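Local coordinates for putative carbohydrate metabolism domain-containing protein (Bacteroides vulgatus, PDB 3S30) that probably takes part in carbohydrate metabolism, perhaps as a glycoside hydrolase or a sugar-binding module, and binds a sodium ion, at residues Glu118-Leu122 with Thr133-Gln139; Tyr225-Ala229 with Thr285-Glu290; Ala250-Thr256 with Asn275-Ala280. All blocks are in the same frame, centred on the assembly; numbering follows the deposited sequence.

Contact 1 of 3, residues Glu118-Leu122 with Thr133-Gln139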
loop_
_atom_site.group_PDB
_atom_site.type_symbol
_atom_site.label_atom_id
_atom_site.label_comp_id
_atom_site.label_asym_id
_atom_site.label_seq_id
_atom_site.Cartn_x
_atom_site.Cartn_y
_atom_site.Cartn_z
ATOM N N GLU A 118 10.733 -6.576 -15.857
ATOM C CA GLU A 118 10.957 -5.188 -15.470
ATOM C C GLU A 118 9.666 -4.585 -14.904
ATOM O O GLU A 118 8.596 -4.814 -15.447
ATOM C CB GLU A 118 11.439 -4.373 -16.673
ATOM C CG GLU A 118 12.856 -4.702 -17.123
ATOM C CD GLU A 118 13.411 -3.691 -18.129
ATOM O OE1 GLU A 118 12.627 -3.163 -18.954
ATOM O OE2 GLU A 118 14.639 -3.430 -18.098
ATOM N N TYR A 119 9.771 -3.816 -13.818
ATOM C CA TYR A 119 8.601 -3.181 -13.193
ATOM C C TYR A 119 8.894 -1.757 -12.708
ATOM O O TYR A 119 10.045 -1.325 -12.704
ATOM C CB TYR A 119 8.081 -4.046 -12.043
ATOM C CG TYR A 119 9.085 -4.290 -10.937
ATOM C CD1 TYR A 119 9.259 -3.362 -9.918
ATOM C CD2 TYR A 119 9.841 -5.456 -10.901
ATOM C CE1 TYR A 119 10.159 -3.582 -8.902
ATOM C CE2 TYR A 119 10.767 -5.678 -9.887
ATOM C CZ TYR A 119 10.923 -4.736 -8.897
ATOM O OH TYR A 119 11.817 -4.934 -7.883
ATOM N N TYR A 120 7.852 -1.021 -12.315
ATOM C CA TYR A 120 8.023 0.351 -11.797
ATOM C C TYR A 120 8.146 0.442 -10.269
ATOM O O TYR A 120 7.459 -0.269 -9.531
ATOM C CB TYR A 120 6.865 1.256 -12.216
ATOM C CG TYR A 120 6.741 1.574 -13.696
ATOM C CD1 TYR A 120 7.864 1.759 -14.515
ATOM C CD2 TYR A 120 5.483 1.732 -14.269
ATOM C CE1 TYR A 120 7.717 2.071 -15.866
ATOM C CE2 TYR A 120 5.332 2.052 -15.604
ATOM C CZ TYR A 120 6.437 2.211 -16.397
ATOM O OH TYR A 120 6.239 2.519 -17.716
ATOM N N VAL A 121 9.050 1.312 -9.812
ATOM C CA VAL A 121 9.087 1.767 -8.422
ATOM C C VAL A 121 8.712 3.239 -8.477
ATOM O O VAL A 121 9.336 4.009 -9.204
ATOM C CB VAL A 121 10.494 1.589 -7.760
ATOM C CG1 VAL A 121 10.452 2.005 -6.293
ATOM C CG2 VAL A 121 10.986 0.130 -7.868
ATOM N N LEU A 122 7.670 3.620 -7.746
ATOM C CA LEU A 122 7.201 4.996 -7.749
ATOM C C LEU A 122 7.943 5.750 -6.656
ATOM O O LEU A 122 8.223 5.197 -5.590
ATOM C CB LEU A 122 5.689 5.098 -7.509
ATOM C CG LEU A 122 4.700 4.670 -8.599
ATOM C CD1 LEU A 122 4.726 3.178 -8.803
ATOM C CD2 LEU A 122 3.280 5.125 -8.250
ATOM N N THR A 133 10.610 6.869 -1.678
ATOM C CA THR A 133 10.527 5.785 -2.642
ATOM C C THR A 133 9.486 4.792 -2.126
ATOM O O THR A 133 9.725 4.109 -1.130
ATOM C CB THR A 133 11.883 5.082 -2.830
ATOM O OG1 THR A 133 12.797 5.985 -3.464
ATOM C CG2 THR A 133 11.721 3.824 -3.704
ATOM N N TRP A 134 8.329 4.750 -2.789
ATOM C CA TRP A 134 7.266 3.802 -2.452
ATOM C C TRP A 134 7.722 2.351 -2.655
ATOM O O TRP A 134 8.589 2.068 -3.471
ATOM C CB TRP A 134 6.031 4.004 -3.346
ATOM C CG TRP A 134 5.235 5.268 -3.159
ATOM C CD1 TRP A 134 5.350 6.428 -3.881
ATOM C CD2 TRP A 134 4.173 5.482 -2.222
ATOM N NE1 TRP A 134 4.434 7.350 -3.438
ATOM C CE2 TRP A 134 3.699 6.793 -2.421
ATOM C CE3 TRP A 134 3.574 4.692 -1.234
ATOM C CZ2 TRP A 134 2.653 7.335 -1.664
ATOM C CZ3 TRP A 134 2.532 5.229 -0.480
ATOM C CH2 TRP A 134 2.083 6.538 -0.704
ATOM N N SER A 135 7.105 1.451 -1.904
ATOM C CA SER A 135 7.216 0.026 -2.105
ATOM C C SER A 135 5.854 -0.566 -2.535
ATOM O O SER A 135 4.813 0.115 -2.534
ATOM C CB SER A 135 7.690 -0.631 -0.817
ATOM O OG SER A 135 7.826 -2.031 -0.978
ATOM N N SER A 136 5.899 -1.838 -2.917
ATOM C CA SER A 136 4.746 -2.590 -3.381
ATOM C C SER A 136 5.187 -4.052 -3.441
ATOM O O SER A 136 6.346 -4.356 -3.173
ATOM C CB SER A 136 4.318 -2.137 -4.778
ATOM O OG SER A 136 5.193 -2.642 -5.791
ATOM N N GLY A 137 4.285 -4.948 -3.833
ATOM C CA GLY A 137 4.641 -6.347 -3.972
ATOM C C GLY A 137 5.142 -6.723 -5.356
ATOM O O GLY A 137 5.085 -7.888 -5.714
ATOM N N ASN A 138 5.620 -5.745 -6.130
ATOM C CA ASN A 138 5.981 -5.975 -7.537
ATOM C C ASN A 138 7.128 -6.962 -7.677
ATOM O O ASN A 138 7.118 -7.768 -8.595
ATOM C CB ASN A 138 6.348 -4.673 -8.261
ATOM C CG ASN A 138 5.141 -3.969 -8.891
ATOM O OD1 ASN A 138 4.045 -4.514 -8.944
ATOM N ND2 ASN A 138 5.363 -2.753 -9.393
ATOM N N GLN A 139 8.107 -6.902 -6.772
ATOM C CA GLN A 139 9.235 -7.838 -6.807
ATOM C C GLN A 139 8.750 -9.271 -6.535
ATOM O O GLN A 139 9.288 -10.233 -7.096
ATOM C CB GLN A 139 10.332 -7.449 -5.814
ATOM C CG GLN A 139 11.672 -8.148 -6.103
ATOM C CD GLN A 139 12.757 -7.880 -5.065
ATOM O OE1 GLN A 139 12.519 -7.253 -4.028
ATOM N NE2 GLN A 139 13.961 -8.370 -5.342
HETATM O O HOH W 1 7.107 -1.079 -7.006
HETATM O O HOH W 2 6.828 1.553 -5.822
#

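Contact 2 of 3, residues Tyr225-Ala229 with Thr285-Glu290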
loop_
_atom_site.group_PDB
_atom_site.type_symbol
_atom_site.label_atom_id
_atom_site.label_comp_id
_atom_site.label_asym_id
_atom_site.label_seq_id
_atom_site.Cartn_x
_atom_site.Cartn_y
_atom_site.Cartn_z
ATOM N N TYR A 225 -10.138 8.551 -5.520
ATOM C CA TYR A 225 -10.077 7.205 -6.092
ATOM C C TYR A 225 -11.146 6.926 -7.172
ATOM O O TYR A 225 -12.139 7.653 -7.312
ATOM C CB TYR A 225 -10.184 6.148 -4.976
ATOM C CG TYR A 225 -11.604 5.805 -4.586
ATOM C CD1 TYR A 225 -12.266 6.511 -3.601
ATOM C CD2 TYR A 225 -12.286 4.762 -5.212
ATOM C CE1 TYR A 225 -13.578 6.200 -3.248
ATOM C CE2 TYR A 225 -13.581 4.444 -4.867
ATOM C CZ TYR A 225 -14.225 5.163 -3.884
ATOM O OH TYR A 225 -15.523 4.849 -3.552
ATOM N N LYS A 226 -10.886 5.872 -7.942
ATOM C CA LYS A 226 -11.874 5.183 -8.758
ATOM C C LYS A 226 -11.659 3.698 -8.474
ATOM O O LYS A 226 -10.526 3.271 -8.229
ATOM C CB LYS A 226 -11.655 5.440 -10.257
ATOM C CG LYS A 226 -11.815 6.884 -10.742
ATOM C CD LYS A 226 -11.674 6.937 -12.257
ATOM C CE LYS A 226 -11.869 8.336 -12.812
ATOM N NZ LYS A 226 -11.628 8.438 -14.293
ATOM N N TYR A 227 -12.733 2.912 -8.493
ATOM C CA TYR A 227 -12.636 1.484 -8.215
ATOM C C TYR A 227 -13.651 0.703 -8.998
ATOM O O TYR A 227 -14.819 1.097 -9.107
ATOM C CB TYR A 227 -12.846 1.179 -6.732
ATOM C CG TYR A 227 -12.587 -0.285 -6.356
ATOM C CD1 TYR A 227 -11.319 -0.846 -6.480
ATOM C CD2 TYR A 227 -13.606 -1.091 -5.891
ATOM C CE1 TYR A 227 -11.085 -2.172 -6.149
ATOM C CE2 TYR A 227 -13.380 -2.410 -5.540
ATOM C CZ TYR A 227 -12.120 -2.944 -5.660
ATOM O OH TYR A 227 -11.913 -4.256 -5.308
ATOM N N LYS A 228 -13.186 -0.411 -9.538
ATOM C CA LYS A 228 -14.016 -1.366 -10.244
ATOM C C LYS A 228 -13.508 -2.758 -9.810
ATOM O O LYS A 228 -12.336 -3.076 -9.984
ATOM C CB LYS A 228 -13.889 -1.109 -11.750
ATOM C CG LYS A 228 -14.391 -2.200 -12.694
ATOM C CD LYS A 228 -15.888 -2.192 -12.856
ATOM C CE LYS A 228 -16.310 -2.945 -14.119
ATOM N NZ LYS A 228 -17.783 -2.854 -14.337
ATOM N N ALA A 229 -14.384 -3.543 -9.189
ATOM C CA ALA A 229 -14.094 -4.935 -8.859
ATOM C C ALA A 229 -13.915 -5.783 -10.137
ATOM O O ALA A 229 -14.524 -5.494 -11.157
ATOM C CB ALA A 229 -15.215 -5.511 -7.982
ATOM N N THR A 285 -16.301 2.201 0.548
ATOM C CA THR A 285 -15.390 1.524 -0.384
ATOM C C THR A 285 -16.061 1.177 -1.742
ATOM O O THR A 285 -15.582 0.289 -2.467
ATOM C CB THR A 285 -14.856 0.253 0.310
ATOM O OG1 THR A 285 -13.565 -0.082 -0.192
ATOM C CG2 THR A 285 -15.795 -0.921 0.154
ATOM N N HIS A 286 -17.143 1.891 -2.079
ATOM C CA HIS A 286 -17.975 1.587 -3.259
ATOM C C HIS A 286 -17.254 1.736 -4.607
ATOM O O HIS A 286 -16.296 2.499 -4.741
ATOM C CB HIS A 286 -19.279 2.441 -3.273
ATOM C CG HIS A 286 -19.060 3.908 -3.508
ATOM N ND1 HIS A 286 -18.775 4.791 -2.490
ATOM C CD2 HIS A 286 -19.102 4.650 -4.642
ATOM C CE1 HIS A 286 -18.631 6.009 -2.986
ATOM N NE2 HIS A 286 -18.829 5.952 -4.291
ATOM N N GLU A 287 -17.757 1.013 -5.605
ATOM C CA GLU A 287 -17.260 1.113 -6.980
ATOM C C GLU A 287 -17.663 2.423 -7.619
ATOM O O GLU A 287 -18.770 2.926 -7.396
ATOM C CB GLU A 287 -17.818 -0.021 -7.852
ATOM C CG GLU A 287 -17.411 -1.406 -7.414
ATOM C CD GLU A 287 -17.830 -2.460 -8.409
ATOM O OE1 GLU A 287 -19.037 -2.780 -8.484
ATOM O OE2 GLU A 287 -16.951 -2.966 -9.126
ATOM N N THR A 288 -16.777 2.955 -8.455
ATOM C CA THR A 288 -17.092 4.173 -9.207
ATOM C C THR A 288 -16.057 4.452 -10.292
ATOM O O THR A 288 -14.866 4.172 -10.129
ATOM C CB THR A 288 -17.217 5.409 -8.269
ATOM O OG1 THR A 288 -17.379 6.593 -9.051
ATOM C CG2 THR A 288 -15.983 5.570 -7.397
ATOM N N SER A 289 -16.541 5.008 -11.396
ATOM C CA SER A 289 -15.676 5.436 -12.490
ATOM C C SER A 289 -15.449 6.954 -12.465
ATOM O O SER A 289 -14.793 7.498 -13.345
ATOM C CB SER A 289 -16.270 4.991 -13.821
ATOM O OG SER A 289 -16.438 3.580 -13.835
ATOM N N GLU A 290 -15.966 7.625 -11.434
ATOM C CA GLU A 290 -15.754 9.055 -11.200
ATOM C C GLU A 290 -14.738 9.263 -10.068
ATOM O O GLU A 290 -14.842 8.622 -9.024
ATOM C CB GLU A 290 -17.060 9.745 -10.762
ATOM C CG GLU A 290 -18.244 9.602 -11.710
ATOM C CD GLU A 290 -19.474 10.414 -11.266
ATOM O OE1 GLU A 290 -19.315 11.574 -10.812
ATOM O OE2 GLU A 290 -20.606 9.895 -11.385
HETATM O O HOH W 3 -13.193 6.962 -15.743
HETATM O O HOH W 4 -16.760 1.018 -11.515
#

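Contact 3 of 3, residues Ala250-Thr256 with Asn275-Ala280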
loop_
_atom_site.group_PDB
_atom_site.type_symbol
_atom_site.label_atom_id
_atom_site.label_comp_id
_atom_site.label_asym_id
_atom_site.label_seq_id
_atom_site.Cartn_x
_atom_site.Cartn_y
_atom_site.Cartn_z
ATOM N N ALA A 250 -3.804 4.215 6.920
ATOM C CA ALA A 250 -2.522 4.788 7.292
ATOM C C ALA A 250 -2.266 4.510 8.756
ATOM O O ALA A 250 -3.202 4.438 9.557
ATOM C CB ALA A 250 -2.496 6.289 7.017
ATOM N N LEU A 251 -0.989 4.367 9.093
ATOM C CA LEU A 251 -0.567 4.010 10.434
ATOM C C LEU A 251 0.381 5.079 10.968
ATOM O O LEU A 251 1.148 5.675 10.210
ATOM C CB LEU A 251 0.155 2.660 10.397
ATOM C CG LEU A 251 -0.602 1.483 9.771
ATOM C CD1 LEU A 251 0.339 0.316 9.515
ATOM C CD2 LEU A 251 -1.754 1.049 10.656
ATOM N N PHE A 252 0.311 5.316 12.276
ATOM C CA PHE A 252 1.269 6.156 12.983
ATOM C C PHE A 252 1.618 5.434 14.271
ATOM O O PHE A 252 0.733 5.157 15.094
ATOM C CB PHE A 252 0.649 7.524 13.290
ATOM C CG PHE A 252 1.589 8.488 13.953
ATOM C CD1 PHE A 252 2.788 8.846 13.341
ATOM C CD2 PHE A 252 1.271 9.055 15.185
ATOM C CE1 PHE A 252 3.661 9.745 13.954
ATOM C CE2 PHE A 252 2.132 9.955 15.804
ATOM C CZ PHE A 252 3.330 10.297 15.189
ATOM N N TYR A 253 2.894 5.108 14.460
ATOM C CA TYR A 253 3.278 4.352 15.645
ATOM C C TYR A 253 4.620 4.743 16.238
ATOM O O TYR A 253 5.436 5.416 15.617
ATOM C CB TYR A 253 3.243 2.850 15.352
ATOM C CG TYR A 253 4.195 2.394 14.264
ATOM C CD1 TYR A 253 5.519 2.079 14.554
ATOM C CD2 TYR A 253 3.760 2.243 12.953
ATOM C CE1 TYR A 253 6.385 1.646 13.568
ATOM C CE2 TYR A 253 4.623 1.813 11.958
ATOM C CZ TYR A 253 5.930 1.512 12.268
ATOM O OH TYR A 253 6.786 1.086 11.277
ATOM N N GLU A 254 4.821 4.294 17.469
ATOM C CA GLU A 254 6.012 4.587 18.229
ATOM C C GLU A 254 6.966 3.411 18.070
ATOM O O GLU A 254 6.583 2.273 18.303
ATOM C CB GLU A 254 5.625 4.791 19.688
ATOM C CG GLU A 254 6.740 5.239 20.585
ATOM C CD GLU A 254 6.265 5.525 22.002
ATOM O OE1 GLU A 254 5.117 6.015 22.168
ATOM O OE2 GLU A 254 7.049 5.266 22.941
ATOM N N LYS A 255 8.199 3.684 17.656
ATOM C CA LYS A 255 9.213 2.634 17.547
ATOM C C LYS A 255 9.743 2.244 18.917
ATOM O O LYS A 255 9.730 3.051 19.852
ATOM C CB LYS A 255 10.364 3.079 16.640
ATOM C CG LYS A 255 10.002 3.048 15.153
ATOM C CD LYS A 255 11.147 3.475 14.271
ATOM C CE LYS A 255 11.318 4.989 14.246
ATOM N NZ LYS A 255 12.113 5.450 13.072
ATOM N N THR A 256 10.173 0.990 19.034
ATOM C CA THR A 256 10.971 0.523 20.183
ATOM C C THR A 256 12.134 -0.317 19.661
ATOM O O THR A 256 12.155 -0.700 18.486
ATOM C CB THR A 256 10.142 -0.319 21.173
ATOM O OG1 THR A 256 9.387 -1.305 20.459
ATOM C CG2 THR A 256 9.199 0.565 21.991
ATOM N N ASN A 275 2.570 -0.959 19.840
ATOM C CA ASN A 275 3.279 0.259 19.434
ATOM C C ASN A 275 2.396 1.276 18.725
ATOM O O ASN A 275 2.808 2.430 18.543
ATOM C CB ASN A 275 4.484 -0.091 18.561
ATOM C CG ASN A 275 5.562 -0.827 19.336
ATOM O OD1 ASN A 275 5.338 -1.937 19.817
ATOM N ND2 ASN A 275 6.728 -0.203 19.485
HETATM N N MSE A 276 1.183 0.854 18.361
HETATM C CA MSE A 276 0.244 1.691 17.616
HETATM C C MSE A 276 -0.217 2.940 18.379
HETATM O O MSE A 276 -0.578 2.864 19.551
HETATM C CB MSE A 276 -0.976 0.860 17.171
HETATM C CG MSE A 276 -0.772 0.087 15.851
HETATM SE SE MSE A 276 -0.578 1.243 14.290
HETATM C CE MSE A 276 -2.153 2.352 14.551
ATOM N N VAL A 277 -0.210 4.085 17.695
ATOM C CA VAL A 277 -0.622 5.367 18.286
ATOM C C VAL A 277 -1.881 5.923 17.601
ATOM O O VAL A 277 -2.844 6.293 18.272
ATOM C CB VAL A 277 0.522 6.403 18.234
ATOM C CG1 VAL A 277 0.108 7.708 18.903
ATOM C CG2 VAL A 277 1.785 5.842 18.898
ATOM N N ALA A 278 -1.881 5.971 16.272
ATOM C CA ALA A 278 -3.083 6.353 15.525
ATOM C C ALA A 278 -3.229 5.589 14.206
ATOM O O ALA A 278 -2.249 5.152 13.610
ATOM C CB ALA A 278 -3.108 7.871 15.271
ATOM N N ALA A 279 -4.475 5.462 13.760
ATOM C CA ALA A 279 -4.811 4.732 12.545
ATOM C C ALA A 279 -5.956 5.438 11.823
ATOM O O ALA A 279 -6.917 5.905 12.460
ATOM C CB ALA A 279 -5.215 3.278 12.881
ATOM N N ALA A 280 -5.843 5.494 10.497
ATOM C CA ALA A 280 -6.886 6.047 9.642
ATOM C C ALA A 280 -7.313 4.966 8.662
ATOM O O ALA A 280 -6.491 4.490 7.885
ATOM C CB ALA A 280 -6.373 7.277 8.905
#

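Contact 1 of 3, residues Glu118-Leu122 with Thr133-Gln139
L122 of strand 117-124 faces W134 with CA atoms 5.4 Å apart; residues 135-137 then swing clear of the strand, and N138 brings the chain back beside Y119. W134 N donates to L122 O over 2.8 Å. The same carbonyl oxygen lies at the edge of the indole, near the ring plane. L122 CB touches W134 CD1 at 3.9 Å. V121 carries its CG1 anti to the backbone N (chi1 -177°), and this turns the methyl onto T133 CG2 at 3.4 Å and onto W134 O.

Y119 makes the other end of the contact. N138 CB sits over one face of its ring, 4.0 Å from the centroid of Y119, in a CH-pi contact. The N138 amide is turned 63° from the ring, and Y119 and N138 pass alongside, running opposite ways. The phenol oxygen Y119 OH meets Q139 CB at 3.6 Å. N138 ND2 reaches past the ring to Y120 O at 3.3 Å, a long, bent bond (143°) that lies in the carbonyl plane. Its stronger partner is T155 O, so two acceptors fix the rotation of this buried amide. One water gives to Y120 O and also bonds S136 OG. A second accepts from L122 N and gives weakly to W134 O. S136 OG accepts from N138 N, an ST turn, and G137 is the N-cap.

Strand 117-124 is the middle strand of a three-stranded antiparallel sheet, between 108-114 and 132-133. L122 also packs on I157 of strand 155-158. W134 meets F104 edge-to-face and rests on L190 of strand 185-191, whose N189 OD1 accepts a hydrogen bond from G137 N. Helix 138-142 starts where the loop returns to the sheet.

Contact 2 of 3, residues Tyr225-Ala229 with Thr285-Glu290
Y227 and T288 form one antiparallel hydrogen-bonded pair, although the two segments run 110° apart end to end and the second turns a corner at S289 and E290. Y227 N donates to T288 O at 3.0 Å, and T288 N donates back to Y227 O at 2.8 Å. T288 OG1 accepts from E290 N, an ST turn at the corner.

Y225 extends its phenol to the loop. A chi1 of 85° sets CG over its own backbone, between N and C, and swings the ring toward H286. Y225 OH donates a hydrogen bond to H286 O, 2.7 Å away. That acceptor lies at the ring edge, in the plane of Y225. The imidazole of H286 lies across the same hydroxyl: Y225 OH is 3.3 Å above the ring plane of H286, over the ring centre. H286 ND1 is hydrogen-bonded to D284 OD1. T288 CG2 rests on Y225 CE2 at 3.7 Å. A phenylalanine in place of Y225 would probably leave H286 O without its donor and the imidazole face without the hydroxyl that covers it.

Beyond the pair, E287 extends along the strand end. E287 OE2 accepts a hydrogen bond from A229 N at 2.6 Å, on the anti side. K226 stretches out fully beside the backbone of S289. A water accepts from K226 NZ at 2.6 Å and gives to the backbone S289 O, while W291 meets K226 in a cation-pi contact.

Y225 also packs on F294 of strand 291-297 and I342 of strand 339-349, the two neighbours of strand 218-228. The loop thus continues the antiparallel pairing of 218-228 with 291-297 past a corner, at the surface, consistent with the beta-sandwich of galactose-binding domain-like proteins.

Contact 3 of 3, residues Ala250-Thr256 with Asn275-Ala280
N275 meets E254 with both its backbone and its amide. N275 O accepts from E254 N at 2.9 Å, nearly straight (172°). N275 ND2 gives to E254 O at 2.7 Å and to T256 OG1 at 3.0 Å. Both acceptors lie close to the amide plane, so both N-H groups of N275 ND2 are used and the turn of the amide about CB-CG is fixed.

M276, a selenomethionine, pairs with Y253 as a non-hydrogen-bonded pair. Its chain bends at chi2 and chi3 and brings SE across L251 CD2 at 3.8 Å, the two side chains crossing at about a right angle.

V277 breaks the regular register. V277 N and A278 N both donate to F252 O, the first at 3.0 Å and in the carbonyl plane. Two residues therefore face one, the classic beta bulge of an antiparallel pair. V277 CB lies 4.1 Å from F252 CD2; V277 and F252 lie alongside, aimed in a common direction. V277 CG2 packs against E254 N. The F252 ring also meets Y317, on strand 317-324, the other neighbour of strand 247-254.

A278 restores the ladder. A278 O accepts from F252 N, and A278 CB meets F252 CB at 4.3 Å on the same face of the sheet.

A279 sits opposite L251 in a non-hydrogen-bonded pair, and its CA makes a C-H...O contact with A250 O.

A280 and A250 form the next hydrogen-bonded pair. A250 N gives to A280 O at 2.9 Å, A280 N gives to A250 O, and their CB methyls meet on the face that F252 and A278 share.

In the fold
Contact 1 closes along the chain before the others open. The three are well spread: centres lie about 23 Å (1 and 2), 24 Å (1 and 3) and 28 Å (2 and 3) apart, and none touches another. Contacts 1 and 3 fall on opposite sides of the chain's centre. Contacts 2 and 3 reach the same large antiparallel strand network, whereas contact 1 joins the middle strand of the three-stranded sheet to the loop and the start of helix 138-142. The sodium ion, bound by N105, E107, N165 and D343, is about 9 Å from the L122 side chain and about 12 Å from that of K226. Contacts 1 and 3 are short-range closures; contact 2 spans 56 residues and encloses contact 3.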